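Local atomic coordinates of galectin (Danio rerio, PDB entry 6E20), a protein that binds beta-galactoside sugars as a galectin-1-like lectin, with a probable part in innate immunity against infectious hematopoietic necrosis virus. Residues L43-R48 with V98-G103; F30-G35 with F85-T90; Q15-T20 with K118-E123. One frame throughout, in Å; residues are numbered along the deposited sequence.

Contact 1 of 3, residues L43-R48 with V98-G103; sequences LHMNPR and VTLPDG. With GAL (beta-D-galactopyranose), chain D; NDG (2-acetamido-2-deoxy-alpha-D-glucopyranose), chain C.
The end of Met45 meets the end of Val98 head-on in the interior of the galectin beta-sandwich, one from strand 40-47 of the sugar-binding sheet and the other from strand 95-99 of the facing sheet. The methionine chain leaves with CG anti to the backbone N (chi1 179°) and stays extended, which carries its sulfur and methyl group into the gap to meet Val98 and Leu100. SD lies 3.9 Å from Val98 CG1, while CE, at the very end, meets Leu100 CD2 at 3.8 Å. Leu100 comes in obliquely to Met45 from the start of the type I turn Leu100-Gly103, whose closing bond runs from Gly103 N to Leu100 O. No hydrogen bond spans the two segments; they share only buried apolar surface.

Alternation along the strand sends His44 and Asn46 to the other face of the sheet, where they and Arg48 line the glycan pocket. His44 NE2 and the axial hydroxyl O4 of galactose are hydrogen-bonded at 2.9 Å, with the sugar oxygen at the ring edge, near its plane. Trp68 meets the same imidazole. The guanidinium group of Arg48 presents its edge to both sugars: NH2 donates to galactose O4, and NH1 gives a 2.8 Å bond to O3 of the N-acetylglucosamine unit. A salt bridge from NH1 to Asp54 adds a second hold on this group. Asn46 stands beside the sugar as well as Arg48: its OD1 lies 3.2 Å from galactose O4, its ND2 is bonded to Phe30 O, and the amide helps fix the arginine's rotation. Arg48 NE donates to Asn46 OD1 over 2.7 Å, nearly straight at 170°, with OD1 in the guanidinium plane but the N-H arriving from above the amide's carbonyl plane.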
loop_
_atom_site.group_PDB
_atom_site.type_symbol
_atom_site.label_atom_id
_atom_site.label_comp_id
_atom_site.label_asym_id
_atom_site.label_seq_id
_atom_site.Cartn_x
_atom_site.Cartn_y
_atom_site.Cartn_z
ATOM N N LEU B 43 11.277 -8.065 -10.389
ATOM C CA LEU B 43 10.657 -9.325 -9.903
ATOM C C LEU B 43 9.170 -9.388 -10.303
ATOM O O LEU B 43 8.352 -8.589 -9.788
ATOM C CB LEU B 43 10.783 -9.434 -8.385
ATOM C CG LEU B 43 10.030 -10.618 -7.778
ATOM C CD1 LEU B 43 10.548 -11.937 -8.325
ATOM C CD2 LEU B 43 10.114 -10.617 -6.261
ATOM N N HIS B 44 8.848 -10.383 -11.115
ATOM C CA HIS B 44 7.485 -10.864 -11.410
ATOM C C HIS B 44 7.310 -12.191 -10.670
ATOM O O HIS B 44 7.970 -13.159 -11.044
ATOM C CB HIS B 44 7.292 -11.000 -12.914
ATOM C CG HIS B 44 6.052 -11.718 -13.321
ATOM N ND1 HIS B 44 4.852 -11.069 -13.419
ATOM C CD2 HIS B 44 5.839 -12.999 -13.714
ATOM C CE1 HIS B 44 3.928 -11.913 -13.869
ATOM N NE2 HIS B 44 4.505 -13.133 -14.036
ATOM N N MET B 45 6.481 -12.224 -9.638
ATOM C CA MET B 45 6.276 -13.480 -8.868
ATOM C C MET B 45 4.829 -13.911 -9.072
ATOM O O MET B 45 3.937 -13.145 -8.674
ATOM C CB MET B 45 6.565 -13.294 -7.383
ATOM C CG MET B 45 6.332 -14.565 -6.603
ATOM S SD MET B 45 6.324 -14.231 -4.861
ATOM C CE MET B 45 5.534 -15.728 -4.260
ATOM N N ASN B 46 4.633 -15.092 -9.643
ATOM C CA ASN B 46 3.346 -15.485 -10.261
ATOM C C ASN B 46 2.974 -16.868 -9.746
ATOM O O ASN B 46 3.229 -17.880 -10.406
ATOM C CB ASN B 46 3.447 -15.310 -11.776
ATOM C CG ASN B 46 2.195 -15.696 -12.529
ATOM O OD1 ASN B 46 2.295 -16.240 -13.626
ATOM N ND2 ASN B 46 1.037 -15.422 -11.949
ATOM N N PRO B 47 2.391 -16.953 -8.525
ATOM C CA PRO B 47 1.723 -18.178 -8.081
ATOM C C PRO B 47 0.578 -18.543 -9.044
ATOM O O PRO B 47 -0.290 -17.723 -9.281
ATOM C CB PRO B 47 1.246 -17.832 -6.670
ATOM C CG PRO B 47 2.203 -16.736 -6.216
ATOM C CD PRO B 47 2.404 -15.917 -7.476
ATOM N N ARG B 48 0.659 -19.743 -9.623
ATOM C CA ARG B 48 -0.315 -20.310 -10.587
ATOM C C ARG B 48 -1.036 -21.505 -9.948
ATOM O O ARG B 48 -0.403 -22.575 -9.783
ATOM C CB ARG B 48 0.437 -20.673 -11.871
ATOM C CG ARG B 48 1.059 -19.468 -12.576
ATOM C CD ARG B 48 1.856 -19.897 -13.800
ATOM N NE ARG B 48 2.479 -18.766 -14.483
ATOM C CZ ARG B 48 3.158 -18.850 -15.622
ATOM N NH1 ARG B 48 3.326 -20.011 -16.229
ATOM N NH2 ARG B 48 3.665 -17.771 -16.168
ATOM N N VAL B 98 12.241 -14.313 -1.094
ATOM C CA VAL B 98 10.797 -14.429 -0.776
ATOM C C VAL B 98 10.637 -15.474 0.314
ATOM O O VAL B 98 11.030 -16.625 0.081
ATOM C CB VAL B 98 9.976 -14.814 -2.012
ATOM C CG1 VAL B 98 8.488 -14.846 -1.703
ATOM C CG2 VAL B 98 10.295 -13.889 -3.167
ATOM N N THR B 99 10.056 -15.080 1.434
ATOM C CA THR B 99 9.599 -16.014 2.486
ATOM C C THR B 99 8.096 -16.218 2.272
ATOM O O THR B 99 7.323 -15.239 2.303
ATOM C CB THR B 99 10.025 -15.537 3.882
ATOM O OG1 THR B 99 11.423 -15.204 3.817
ATOM C CG2 THR B 99 9.745 -16.565 4.953
ATOM N N LEU B 100 7.724 -17.466 2.037
ATOM C CA LEU B 100 6.335 -17.893 1.791
ATOM C C LEU B 100 5.656 -18.140 3.128
ATOM O O LEU B 100 6.346 -18.260 4.138
ATOM C CB LEU B 100 6.408 -19.161 0.952
ATOM C CG LEU B 100 6.926 -18.921 -0.456
ATOM C CD1 LEU B 100 6.919 -20.215 -1.243
ATOM C CD2 LEU B 100 6.092 -17.853 -1.145
ATOM N N PRO B 101 4.300 -18.246 3.144
ATOM C CA PRO B 101 3.535 -18.462 4.372
ATOM C C PRO B 101 4.102 -19.599 5.230
ATOM O O PRO B 101 4.253 -19.410 6.407
ATOM C CB PRO B 101 2.123 -18.843 3.908
ATOM C CG PRO B 101 2.011 -18.297 2.502
ATOM C CD PRO B 101 3.427 -18.177 1.962
ATOM N N ASP B 102 4.429 -20.735 4.613
ATOM C CA ASP B 102 4.882 -21.945 5.342
ATOM C C ASP B 102 6.370 -21.825 5.711
ATOM O O ASP B 102 6.981 -22.865 5.958
ATOM C CB ASP B 102 4.588 -23.200 4.514
ATOM C CG ASP B 102 5.405 -23.278 3.237
ATOM O OD1 ASP B 102 6.194 -22.342 3.007
ATOM O OD2 ASP B 102 5.216 -24.249 2.465
ATOM N N GLY B 103 6.949 -20.622 5.718
ATOM C CA GLY B 103 8.341 -20.392 6.165
ATOM C C GLY B 103 9.375 -20.799 5.118
ATOM O O GLY B 103 10.564 -20.483 5.305
HETATM C C1 GAL D . 4.145 -16.069 -19.329
HETATM C C2 GAL D . 2.865 -15.431 -18.847
HETATM C C3 GAL D . 3.153 -14.034 -18.306
HETATM C C4 GAL D . 4.255 -14.112 -17.247
HETATM C C5 GAL D . 5.493 -14.797 -17.864
HETATM C C6 GAL D . 6.662 -14.996 -16.867
HETATM O O2 GAL D . 1.999 -15.356 -19.981
HETATM O O3 GAL D . 1.983 -13.489 -17.748
HETATM O O4 GAL D . 3.702 -14.865 -16.166
HETATM O O5 GAL D . 5.134 -16.093 -18.339
HETATM O O6 GAL D . 7.698 -15.818 -17.438
HETATM C C1 NDG C . 5.726 -20.414 -21.870
HETATM C C2 NDG C . 5.700 -20.469 -20.303
HETATM C C3 NDG C . 4.736 -19.515 -19.681
HETATM C C4 NDG C . 4.817 -18.143 -20.332
HETATM C C5 NDG C . 4.522 -18.301 -21.825
HETATM C C6 NDG C . 4.439 -16.953 -22.569
HETATM C C7 NDG C . 6.278 -22.617 -19.698
HETATM C C8 NDG C . 6.843 -23.895 -19.128
HETATM O O5 NDG C . 5.546 -19.104 -22.421
HETATM O O3 NDG C . 5.118 -19.536 -18.310
HETATM O O4 NDG C . 3.790 -17.389 -19.712
HETATM O O6 NDG C . 5.648 -16.211 -22.329
HETATM O O7 NDG C . 6.650 -22.041 -20.542
HETATM N N2 NDG C . 5.357 -21.714 -19.553
HETATM O O1 NDG C . 4.767 -21.292 -22.424
#

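Contact 2 of 3, residues F30-G35 with F85-T90; sequences FAINIG and FQIKIT
This is face-to-face apolar packing between the two sheets of the galectin sandwich, close to the centre of the molecule, and it illustrates how alternate residues of two strands can build a core. Strands 30-34 and 85-90 run in nearly the same direction, at 26° to one another, with axes 11.7 Å apart at their closest. Every second side chain points inward, giving three pairs.

Ile32 and Ile87 meet tip to tip through their CD1 methyls, 4.0 Å apart. Ile34 and Ile89 do the same, CD1 to CD1 at 3.8 Å. With CG1 beside the backbone N in all four, each CD1 is carried inward, although Ile32 is twisted off the extended form at chi2 (138°). Phe30 and Phe85 converge at the other end. Their rings are almost parallel, with planes at 7°, yet offset so strongly that little of one lies over the other, and Phe30 CZ lies 3.8 Å from Phe85 CE2. Phe79 meets Phe85 edge-to-face.

No hydrogen bond crosses between the strands, whose backbones bond to neighbours within their own sheets. Cohesion here therefore rests on dispersion and the exclusion of water, with shape rather than polar direction setting the match.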
loop_
_atom_site.group_PDB
_atom_site.type_symbol
_atom_site.label_atom_id
_atom_site.label_comp_id
_atom_site.label_asym_id
_atom_site.label_seq_id
_atom_site.Cartn_x
_atom_site.Cartn_y
_atom_site.Cartn_z
ATOM N N PHE B 30 -2.089 -15.272 -9.820
ATOM C CA PHE B 30 -1.933 -13.836 -9.478
ATOM C C PHE B 30 -0.459 -13.506 -9.518
ATOM O O PHE B 30 0.329 -14.454 -9.538
ATOM C CB PHE B 30 -2.564 -13.484 -8.125
ATOM C CG PHE B 30 -1.943 -14.123 -6.911
ATOM C CD1 PHE B 30 -2.411 -15.334 -6.422
ATOM C CD2 PHE B 30 -0.915 -13.490 -6.217
ATOM C CE1 PHE B 30 -1.851 -15.912 -5.289
ATOM C CE2 PHE B 30 -0.342 -14.071 -5.091
ATOM C CZ PHE B 30 -0.828 -15.270 -4.614
ATOM N N ALA B 31 -0.111 -12.226 -9.560
ATOM C CA ALA B 31 1.302 -11.807 -9.688
ATOM C C ALA B 31 1.547 -10.539 -8.880
ATOM O O ALA B 31 0.673 -9.642 -8.859
ATOM C CB ALA B 31 1.693 -11.629 -11.140
ATOM N N ILE B 32 2.721 -10.527 -8.255
ATOM C CA ILE B 32 3.394 -9.384 -7.593
ATOM C C ILE B 32 4.496 -8.945 -8.542
ATOM O O ILE B 32 5.322 -9.793 -8.933
ATOM C CB ILE B 32 3.976 -9.786 -6.224
ATOM C CG1 ILE B 32 2.900 -10.334 -5.274
ATOM C CG2 ILE B 32 4.713 -8.613 -5.630
ATOM C CD1 ILE B 32 3.340 -11.546 -4.486
ATOM N N ASN B 33 4.443 -7.685 -8.938
ATOM C CA ASN B 33 5.405 -7.052 -9.870
ATOM C C ASN B 33 6.112 -5.971 -9.075
ATOM O O ASN B 33 5.416 -5.044 -8.617
ATOM C CB ASN B 33 4.678 -6.517 -11.105
ATOM C CG ASN B 33 4.026 -7.628 -11.899
ATOM O OD1 ASN B 33 2.794 -7.758 -11.965
ATOM N ND2 ASN B 33 4.851 -8.448 -12.504
ATOM N N ILE B 34 7.429 -6.110 -8.891
ATOM C CA ILE B 34 8.269 -5.059 -8.262
ATOM C C ILE B 34 9.266 -4.550 -9.316
ATOM O O ILE B 34 9.964 -5.379 -9.979
ATOM C CB ILE B 34 8.957 -5.594 -7.000
ATOM C CG1 ILE B 34 7.960 -6.182 -5.992
ATOM C CG2 ILE B 34 9.823 -4.510 -6.370
ATOM C CD1 ILE B 34 8.631 -6.992 -4.885
ATOM N N GLY B 35 9.328 -3.234 -9.511
ATOM C CA GLY B 35 10.252 -2.686 -10.524
ATOM C C GLY B 35 10.216 -1.180 -10.569
ATOM O O GLY B 35 10.026 -0.571 -9.514
ATOM N N PHE B 85 -2.966 -15.125 2.972
ATOM C CA PHE B 85 -1.517 -15.413 3.034
ATOM C C PHE B 85 -0.781 -14.131 3.427
ATOM O O PHE B 85 -1.309 -12.994 3.241
ATOM C CB PHE B 85 -0.985 -15.918 1.694
ATOM C CG PHE B 85 -1.093 -14.894 0.599
ATOM C CD1 PHE B 85 -0.193 -13.840 0.507
ATOM C CD2 PHE B 85 -2.140 -14.941 -0.304
ATOM C CE1 PHE B 85 -0.321 -12.875 -0.482
ATOM C CE2 PHE B 85 -2.261 -13.976 -1.297
ATOM C CZ PHE B 85 -1.359 -12.944 -1.380
ATOM N N GLN B 86 0.419 -14.349 3.953
ATOM C CA GLN B 86 1.435 -13.314 4.208
ATOM C C GLN B 86 2.746 -13.794 3.575
ATOM O O GLN B 86 3.128 -14.958 3.801
ATOM C CB GLN B 86 1.525 -12.998 5.701
ATOM C CG GLN B 86 1.985 -11.570 5.930
ATOM C CD GLN B 86 1.943 -11.150 7.379
ATOM O OE1 GLN B 86 2.854 -11.455 8.149
ATOM N NE2 GLN B 86 0.922 -10.385 7.731
ATOM N N ILE B 87 3.295 -12.956 2.698
ATOM C CA ILE B 87 4.589 -13.129 1.970
ATOM C C ILE B 87 5.534 -12.004 2.405
ATOM O O ILE B 87 5.078 -10.841 2.543
ATOM C CB ILE B 87 4.344 -13.094 0.454
ATOM C CG1 ILE B 87 3.468 -14.260 -0.005
ATOM C CG2 ILE B 87 5.643 -13.030 -0.327
ATOM C CD1 ILE B 87 2.887 -14.050 -1.399
ATOM N N LYS B 88 6.805 -12.341 2.633
ATOM C CA LYS B 88 7.869 -11.361 2.946
ATOM C C LYS B 88 8.849 -11.403 1.793
ATOM O O LYS B 88 9.063 -12.509 1.251
ATOM C CB LYS B 88 8.563 -11.676 4.273
ATOM C CG LYS B 88 7.622 -11.672 5.461
ATOM C CD LYS B 88 8.313 -11.423 6.764
ATOM C CE LYS B 88 7.336 -11.003 7.836
ATOM N NZ LYS B 88 8.019 -10.915 9.145
ATOM N N ILE B 89 9.341 -10.235 1.401
ATOM C CA ILE B 89 10.385 -10.086 0.350
ATOM C C ILE B 89 11.468 -9.184 0.919
ATOM O O ILE B 89 11.145 -8.043 1.308
ATOM C CB ILE B 89 9.803 -9.545 -0.969
ATOM C CG1 ILE B 89 8.644 -10.431 -1.429
ATOM C CG2 ILE B 89 10.879 -9.402 -2.052
ATOM C CD1 ILE B 89 8.098 -10.065 -2.769
ATOM N N THR B 90 12.681 -9.726 0.988
ATOM C CA THR B 90 13.933 -9.012 1.289
ATOM C C THR B 90 14.747 -8.933 -0.004
ATOM O O THR B 90 14.745 -9.910 -0.769
ATOM C CB THR B 90 14.711 -9.794 2.352
ATOM O OG1 THR B 90 13.830 -9.999 3.458
ATOM C CG2 THR B 90 15.949 -9.064 2.798
#

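Contact 3 of 3, residues Q15-T20 with K118-E123; sequences QTLTIT and KYMYFE
Leu17 and Ile19 of strand 16-23 pack against Met120 and Phe122 of strand 116-124, joining the two sheets of the galectin sandwich through side chains alone. The case shows how unlike partners, branched aliphatic, thioether and aromatic, can fill the same kind of gap between facing sheets.

The aliphatic-thioether pair comes first. Leu17 and Met120 pass alongside, each pointing the other way, and the touching atoms are Leu17 CD2 and Met120 SD, 3.9 Å apart. The methionine chain is extended as far as SD and then bends at chi3 (-80°), turning CE aside; it is thus the sulfur that meets the leucine. Leu17 also packs on Ile34 and on Val131 and Ile133 of strand 126-133, while Met120 has Ile6 beside it.

The aliphatic-aromatic pair is built differently. Ile19 points at Phe122 from across the gap, and its CD1 arrives at the edge of the ring, in its plane, 3.8 Å from Phe122 CE2. CG1 and CG2 of the same isoleucine lie a little farther from that ring carbon, so three carbons of this one residue converge on CE2. Val4, Ile6 and Ile128 supply further apolar neighbours of the ring.

Backbone hydrogen bonds belong to each sheet and not to the gap. Leu17 pairs with Ile89 and Ile19 with Ile87, which fixes strand 16-23 beside strand 85-91, and no hydrogen bond passes from residues 15-20 to residues 118-123. All four touching side chains are buried, and 139 Å² of surface is hidden between the segments, summed over both. The closest approaches thus fall on a thioether sulfur and one ring-edge carbon, each met by a leucine or isoleucine methyl: both are polarisable groups, suited to close packing without a polar partner.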
loop_
_atom_site.group_PDB
_atom_site.type_symbol
_atom_site.label_atom_id
_atom_site.label_comp_id
_atom_site.label_asym_id
_atom_site.label_seq_id
_atom_site.Cartn_x
_atom_site.Cartn_y
_atom_site.Cartn_z
ATOM N N GLN B 15 15.330 -3.591 3.493
ATOM C CA GLN B 15 13.986 -3.551 4.122
ATOM C C GLN B 15 13.283 -4.880 3.838
ATOM O O GLN B 15 13.680 -5.574 2.900
ATOM C CB GLN B 15 13.161 -2.389 3.565
ATOM C CG GLN B 15 13.876 -1.046 3.594
ATOM C CD GLN B 15 13.012 0.059 3.042
ATOM O OE1 GLN B 15 12.748 0.121 1.849
ATOM N NE2 GLN B 15 12.593 0.957 3.908
ATOM N N THR B 16 12.279 -5.234 4.633
ATOM C CA THR B 16 11.363 -6.349 4.292
ATOM C C THR B 16 10.069 -5.728 3.776
ATOM O O THR B 16 9.583 -4.738 4.369
ATOM C CB THR B 16 11.127 -7.302 5.468
ATOM O OG1 THR B 16 12.318 -7.327 6.257
ATOM C CG2 THR B 16 10.796 -8.707 5.012
ATOM N N LEU B 17 9.572 -6.264 2.672
ATOM C CA LEU B 17 8.217 -5.988 2.151
ATOM C C LEU B 17 7.299 -7.133 2.594
ATOM O O LEU B 17 7.585 -8.276 2.221
ATOM C CB LEU B 17 8.315 -5.901 0.637
ATOM C CG LEU B 17 6.992 -6.003 -0.109
ATOM C CD1 LEU B 17 6.019 -4.931 0.360
ATOM C CD2 LEU B 17 7.251 -5.911 -1.599
ATOM N N THR B 18 6.268 -6.822 3.378
ATOM C CA THR B 18 5.249 -7.783 3.869
ATOM C C THR B 18 3.969 -7.539 3.074
ATOM O O THR B 18 3.507 -6.401 3.066
ATOM C CB THR B 18 5.078 -7.702 5.387
ATOM O OG1 THR B 18 6.367 -7.943 5.970
ATOM C CG2 THR B 18 4.106 -8.728 5.923
ATOM N N ILE B 19 3.501 -8.555 2.352
ATOM C CA ILE B 19 2.261 -8.487 1.520
ATOM C C ILE B 19 1.254 -9.418 2.166
ATOM O O ILE B 19 1.603 -10.609 2.355
ATOM C CB ILE B 19 2.522 -8.867 0.048
ATOM C CG1 ILE B 19 3.528 -7.912 -0.607
ATOM C CG2 ILE B 19 1.208 -8.914 -0.736
ATOM C CD1 ILE B 19 4.178 -8.452 -1.855
ATOM N N THR B 20 0.098 -8.872 2.531
ATOM C CA THR B 20 -1.064 -9.634 3.052
ATOM C C THR B 20 -2.161 -9.599 1.994
ATOM O O THR B 20 -2.514 -8.509 1.525
ATOM C CB THR B 20 -1.588 -9.073 4.375
ATOM O OG1 THR B 20 -0.423 -8.744 5.128
ATOM C CG2 THR B 20 -2.450 -10.064 5.123
ATOM N N LYS B 118 10.260 1.777 -6.920
ATOM C CA LYS B 118 9.145 2.681 -6.528
ATOM C C LYS B 118 7.866 2.329 -7.315
ATOM O O LYS B 118 6.862 3.091 -7.205
ATOM C CB LYS B 118 9.610 4.127 -6.705
ATOM C CG LYS B 118 10.714 4.518 -5.727
ATOM C CD LYS B 118 11.427 5.821 -6.041
ATOM C CE LYS B 118 10.500 6.950 -6.423
ATOM N NZ LYS B 118 11.238 8.233 -6.522
ATOM N N TYR B 119 7.865 1.186 -8.004
ATOM C CA TYR B 119 6.693 0.663 -8.749
ATOM C C TYR B 119 6.302 -0.721 -8.208
ATOM O O TYR B 119 7.128 -1.642 -8.204
ATOM C CB TYR B 119 7.011 0.682 -10.246
ATOM C CG TYR B 119 5.912 0.111 -11.093
ATOM C CD1 TYR B 119 4.864 0.883 -11.556
ATOM C CD2 TYR B 119 5.902 -1.236 -11.375
ATOM C CE1 TYR B 119 3.846 0.326 -12.314
ATOM C CE2 TYR B 119 4.900 -1.803 -12.136
ATOM C CZ TYR B 119 3.867 -1.022 -12.605
ATOM O OH TYR B 119 2.910 -1.642 -13.354
ATOM N N MET B 120 5.070 -0.876 -7.717
ATOM C CA MET B 120 4.522 -2.203 -7.307
ATOM C C MET B 120 3.138 -2.375 -7.941
ATOM O O MET B 120 2.295 -1.464 -7.873
ATOM C CB MET B 120 4.414 -2.374 -5.788
ATOM C CG MET B 120 5.746 -2.443 -5.092
ATOM S SD MET B 120 5.575 -2.844 -3.330
ATOM C CE MET B 120 5.140 -1.252 -2.635
ATOM N N TYR B 121 2.929 -3.519 -8.567
ATOM C CA TYR B 121 1.678 -3.828 -9.287
ATOM C C TYR B 121 1.271 -5.260 -8.959
ATOM O O TYR B 121 2.059 -6.181 -9.155
ATOM C CB TYR B 121 1.898 -3.557 -10.774
ATOM C CG TYR B 121 0.706 -3.918 -11.615
ATOM C CD1 TYR B 121 -0.558 -3.529 -11.234
ATOM C CD2 TYR B 121 0.834 -4.657 -12.774
ATOM C CE1 TYR B 121 -1.666 -3.849 -11.986
ATOM C CE2 TYR B 121 -0.270 -4.987 -13.537
ATOM C CZ TYR B 121 -1.528 -4.582 -13.140
ATOM N N PHE B 122 0.075 -5.420 -8.405
ATOM C CA PHE B 122 -0.524 -6.727 -8.067
ATOM C C PHE B 122 -1.624 -7.008 -9.087
ATOM O O PHE B 122 -2.554 -6.190 -9.196
ATOM C CB PHE B 122 -1.046 -6.706 -6.632
ATOM C CG PHE B 122 -0.047 -6.200 -5.626
ATOM C CD1 PHE B 122 0.103 -4.846 -5.391
ATOM C CD2 PHE B 122 0.796 -7.071 -4.973
ATOM C CE1 PHE B 122 1.027 -4.391 -4.462
ATOM C CE2 PHE B 122 1.727 -6.618 -4.052
ATOM C CZ PHE B 122 1.841 -5.273 -3.797
ATOM N N GLU B 123 -1.485 -8.094 -9.847
ATOM C CA GLU B 123 -2.381 -8.372 -10.998
ATOM C C GLU B 123 -2.972 -9.773 -10.849
ATOM O O GLU B 123 -2.445 -10.616 -10.054
ATOM C CB GLU B 123 -1.657 -8.139 -12.327
ATOM C CG GLU B 123 -0.886 -9.321 -12.852
ATOM C CD GLU B 123 0.173 -8.944 -13.884
ATOM O OE1 GLU B 123 -0.112 -8.055 -14.719
ATOM O OE2 GLU B 123 1.285 -9.530 -13.847
#

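Overall arrangement
From the N terminus, strand 16-23 opens contact 3, which closes only when the chain returns as strand 116-124. Everything in the other two contacts lies within that long loop. Strand 30-34 starts contact 2 and strand 40-47 starts contact 1; strands 85-91 and 95-99 then complete them in the same order, so contacts 1 and 2 cross along the chain. Each contact joins one sheet of the sandwich to the other. Strands 40-47, 30-34 and 116-124 are successive neighbours in the sugar-binding sheet, as are 95-99, 85-91 and 16-23 in the facing one, which places contact 2 between contacts 1 and 3 in a continuous core.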